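Putative antibiotic biosynthesis monooxygenase (Bordetella bronchiseptica, PDB 3GZ7) is of unknown function but probably acts as a small dimeric oxygenase of the antibiotic biosynthesis monooxygenase family. Local coordinates at residues Glu34-Glu38 with Ala58-Ser62. Sequence-based numbering, arbitrary orientation.
Sequences EADFE and ALHRS
Fully extended from its first torsion outward (chi1 -173°), Arg61 reaches from the strand to the helix, while Glu34 and Glu38 both turn CG beside their own backbone N and send their carboxylates to meet it. One turn apart on the helix, the two acids approach the guanidinium differently. Glu34 has CB over one face of the group, and the bend at chi2 (100°) swings its carboxylate round so that OE2 makes a long salt bridge to Arg61 NH2 at 3.9 Å. Glu34 CG lies 3.7 Å from Arg61 NH2. Glu38 stays straight beyond CG and crosses the arginine at about a right angle, the carboxylate and guanidinium planes 79° apart. Its OE2 lies well out of the guanidinium plane, 3.9 Å from Arg61 NH1, so charge alone links them directly. The hydrogen bonding passes through a water in that plane, which donates to Glu38 OE2 (2.8 Å) and accepts from Arg61 NH1 (3.1 Å). Tyr69 OH also hydrogen-bonds Glu38 OE2, and Arg61 NE donates to Pro66 O. On the buried side, Phe37 CE2 packs obliquely on Leu59 CD1 at 3.7 Å. Arg61 also packs on Val114 of the second subunit. The start of helix 34-49 thus packs against its own sheet's outermost strand, which the partner's strand extends across the interface: helix-on-sheet packing of a ferredoxin-like subunit, two of which form the dimeric alpha-beta barrel.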
ATOM      1  N   GLU A  34      13.976   5.373 -13.493  1.00 27.20           N
ATOM      2  CA  GLU A  34      12.901   4.467 -13.194  1.00 27.20           C
ATOM      3  C   GLU A  34      13.212   3.077 -13.716  1.00 26.13           C
ATOM      4  O   GLU A  34      13.042   2.108 -12.996  1.00 25.19           O
ATOM      5  CB  GLU A  34      11.582   4.995 -13.779  1.00 26.40           C
ATOM      6  CG  GLU A  34      11.031   6.211 -13.123  1.00 26.98           C
ATOM      7  CD  GLU A  34      11.294   7.523 -13.857  1.00 32.77           C
ATOM      8  OE1 GLU A  34      12.351   7.684 -14.501  1.00 28.21           O
ATOM      9  OE2 GLU A  34      10.422   8.409 -13.750  1.00 35.00           O
ATOM     10  N   ALA A  35      13.672   2.982 -14.966  1.00 26.82           N
ATOM     11  CA  ALA A  35      14.021   1.706 -15.586  1.00 26.99           C
ATOM     12  C   ALA A  35      15.178   1.044 -14.850  1.00 26.50           C
ATOM     13  O   ALA A  35      15.205  -0.174 -14.651  1.00 28.99           O
ATOM     14  CB  ALA A  35      14.381   1.905 -17.103  1.00 25.43           C
ATOM     15  N   ASP A  36      16.139   1.862 -14.452  1.00 28.57           N
ATOM     16  CA  ASP A  36      17.295   1.414 -13.697  1.00 27.71           C
ATOM     17  C   ASP A  36      16.814   0.851 -12.371  1.00 25.52           C
ATOM     18  O   ASP A  36      17.374  -0.126 -11.859  1.00 21.92           O
ATOM     19  CB  ASP A  36      18.262   2.588 -13.409  1.00 29.00           C
ATOM     20  CG  ASP A  36      19.149   2.963 -14.603  1.00 38.88           C
ATOM     21  OD1 ASP A  36      19.305   2.138 -15.527  1.00 38.09           O
ATOM     22  OD2 ASP A  36      19.705   4.094 -14.602  1.00 41.82           O
ATOM     23  N   PHE A  37      15.782   1.485 -11.814  1.00 23.98           N
ATOM     24  CA  PHE A  37      15.317   1.124 -10.477  1.00 23.64           C
ATOM     25  C   PHE A  37      14.614  -0.202 -10.562  1.00 20.99           C
ATOM     26  O   PHE A  37      14.956  -1.149  -9.862  1.00 21.19           O
ATOM     27  CB  PHE A  37      14.387   2.201  -9.868  1.00 22.81           C
ATOM     28  CG  PHE A  37      13.786   1.785  -8.536  1.00 21.08           C
ATOM     29  CD1 PHE A  37      14.597   1.545  -7.441  1.00 17.12           C
ATOM     30  CD2 PHE A  37      12.416   1.601  -8.403  1.00 19.93           C
ATOM     31  CE1 PHE A  37      14.051   1.139  -6.220  1.00 17.11           C
ATOM     32  CE2 PHE A  37      11.861   1.191  -7.197  1.00 14.23           C
ATOM     33  CZ  PHE A  37      12.681   0.968  -6.108  1.00 18.62           C
ATOM     34  N   GLU A  38      13.624  -0.264 -11.448  1.00 22.19           N
ATOM     35  CA  GLU A  38      12.919  -1.514 -11.713  1.00 19.54           C
ATOM     36  C   GLU A  38      13.887  -2.652 -11.954  1.00 17.69           C
ATOM     37  O   GLU A  38      13.742  -3.664 -11.302  1.00 19.93           O
ATOM     38  CB  GLU A  38      11.963  -1.380 -12.875  1.00 17.89           C
ATOM     39  CG  GLU A  38      10.750  -0.556 -12.532  1.00 19.63           C
ATOM     40  CD  GLU A  38       9.844  -0.286 -13.697  1.00 21.41           C
ATOM     41  OE1 GLU A  38      10.000  -0.931 -14.766  1.00 29.19           O
ATOM     42  OE2 GLU A  38       8.929   0.548 -13.503  1.00 24.42           O
ATOM     43  N   ALA A  58       6.863  -7.361  -3.640  1.00 15.46           N
ATOM     44  CA  ALA A  58       6.145  -6.790  -4.790  1.00 12.43           C
ATOM     45  C   ALA A  58       6.498  -5.274  -4.939  1.00 14.91           C
ATOM     46  O   ALA A  58       6.769  -4.557  -3.941  1.00 15.31           O
ATOM     47  CB  ALA A  58       4.645  -6.986  -4.589  1.00  9.91           C
ATOM     48  N   LEU A  59       6.559  -4.823  -6.183  1.00 14.02           N
ATOM     49  CA  LEU A  59       6.916  -3.444  -6.541  1.00 13.75           C
ATOM     50  C   LEU A  59       5.721  -2.858  -7.275  1.00 13.08           C
ATOM     51  O   LEU A  59       5.185  -3.486  -8.199  1.00 12.34           O
ATOM     52  CB  LEU A  59       8.184  -3.393  -7.418  1.00 11.20           C
ATOM     53  CG  LEU A  59       8.689  -1.990  -7.812  1.00 12.44           C
ATOM     54  CD1 LEU A  59       9.036  -1.159  -6.574  1.00  3.55           C
ATOM     55  CD2 LEU A  59       9.866  -2.111  -8.787  1.00 10.59           C
ATOM     56  N   HIS A  60       5.237  -1.724  -6.799  1.00 12.12           N
ATOM     57  CA  HIS A  60       4.112  -1.045  -7.416  1.00 12.06           C
ATOM     58  C   HIS A  60       4.567   0.337  -7.830  1.00 11.97           C
ATOM     59  O   HIS A  60       5.439   0.907  -7.204  1.00  9.79           O
ATOM     60  CB  HIS A  60       2.902  -0.930  -6.462  1.00 11.29           C
ATOM     61  CG  HIS A  60       2.336  -2.233  -6.022  1.00 14.34           C
ATOM     62  ND1 HIS A  60       1.317  -2.865  -6.696  1.00 23.52           N
ATOM     63  CD2 HIS A  60       2.666  -3.043  -4.986  1.00 24.47           C
ATOM     64  CE1 HIS A  60       1.046  -4.010  -6.091  1.00 22.67           C
ATOM     65  NE2 HIS A  60       1.850  -4.142  -5.056  1.00 16.07           N
ATOM     66  N   ARG A  61       3.955   0.858  -8.891  1.00 13.82           N
ATOM     67  CA  ARG A  61       4.242   2.180  -9.402  1.00 15.85           C
ATOM     68  C   ARG A  61       3.001   3.076  -9.408  1.00 14.48           C
ATOM     69  O   ARG A  61       1.960   2.685  -9.904  1.00 11.71           O
ATOM     70  CB  ARG A  61       4.793   2.082 -10.813  1.00 16.68           C
ATOM     71  CG  ARG A  61       5.268   3.398 -11.358  1.00 20.99           C
ATOM     72  CD  ARG A  61       5.956   3.203 -12.702  1.00 15.99           C
ATOM     73  NE  ARG A  61       6.614   4.449 -13.131  1.00 21.29           N
ATOM     74  CZ  ARG A  61       7.203   4.602 -14.318  1.00 19.04           C
ATOM     75  NH1 ARG A  61       7.224   3.607 -15.203  1.00 14.48           N
ATOM     76  NH2 ARG A  61       7.742   5.755 -14.639  1.00 20.56           N
ATOM     77  N   SER A  62       3.156   4.299  -8.892  1.00 14.02           N
ATOM     78  CA  SER A  62       2.097   5.288  -8.916  1.00 15.93           C
ATOM     79  C   SER A  62       1.735   5.719 -10.333  1.00 16.47           C
ATOM     80  O   SER A  62       2.610   6.008 -11.137  1.00 17.68           O
ATOM     81  CB  SER A  62       2.515   6.525  -8.137  1.00 15.14           C
ATOM     82  OG  SER A  62       1.453   7.475  -8.102  1.00 17.39           O
TER
HETATM   83  O   HOH W   1       6.645   0.571 -15.122  0.50 10.84           O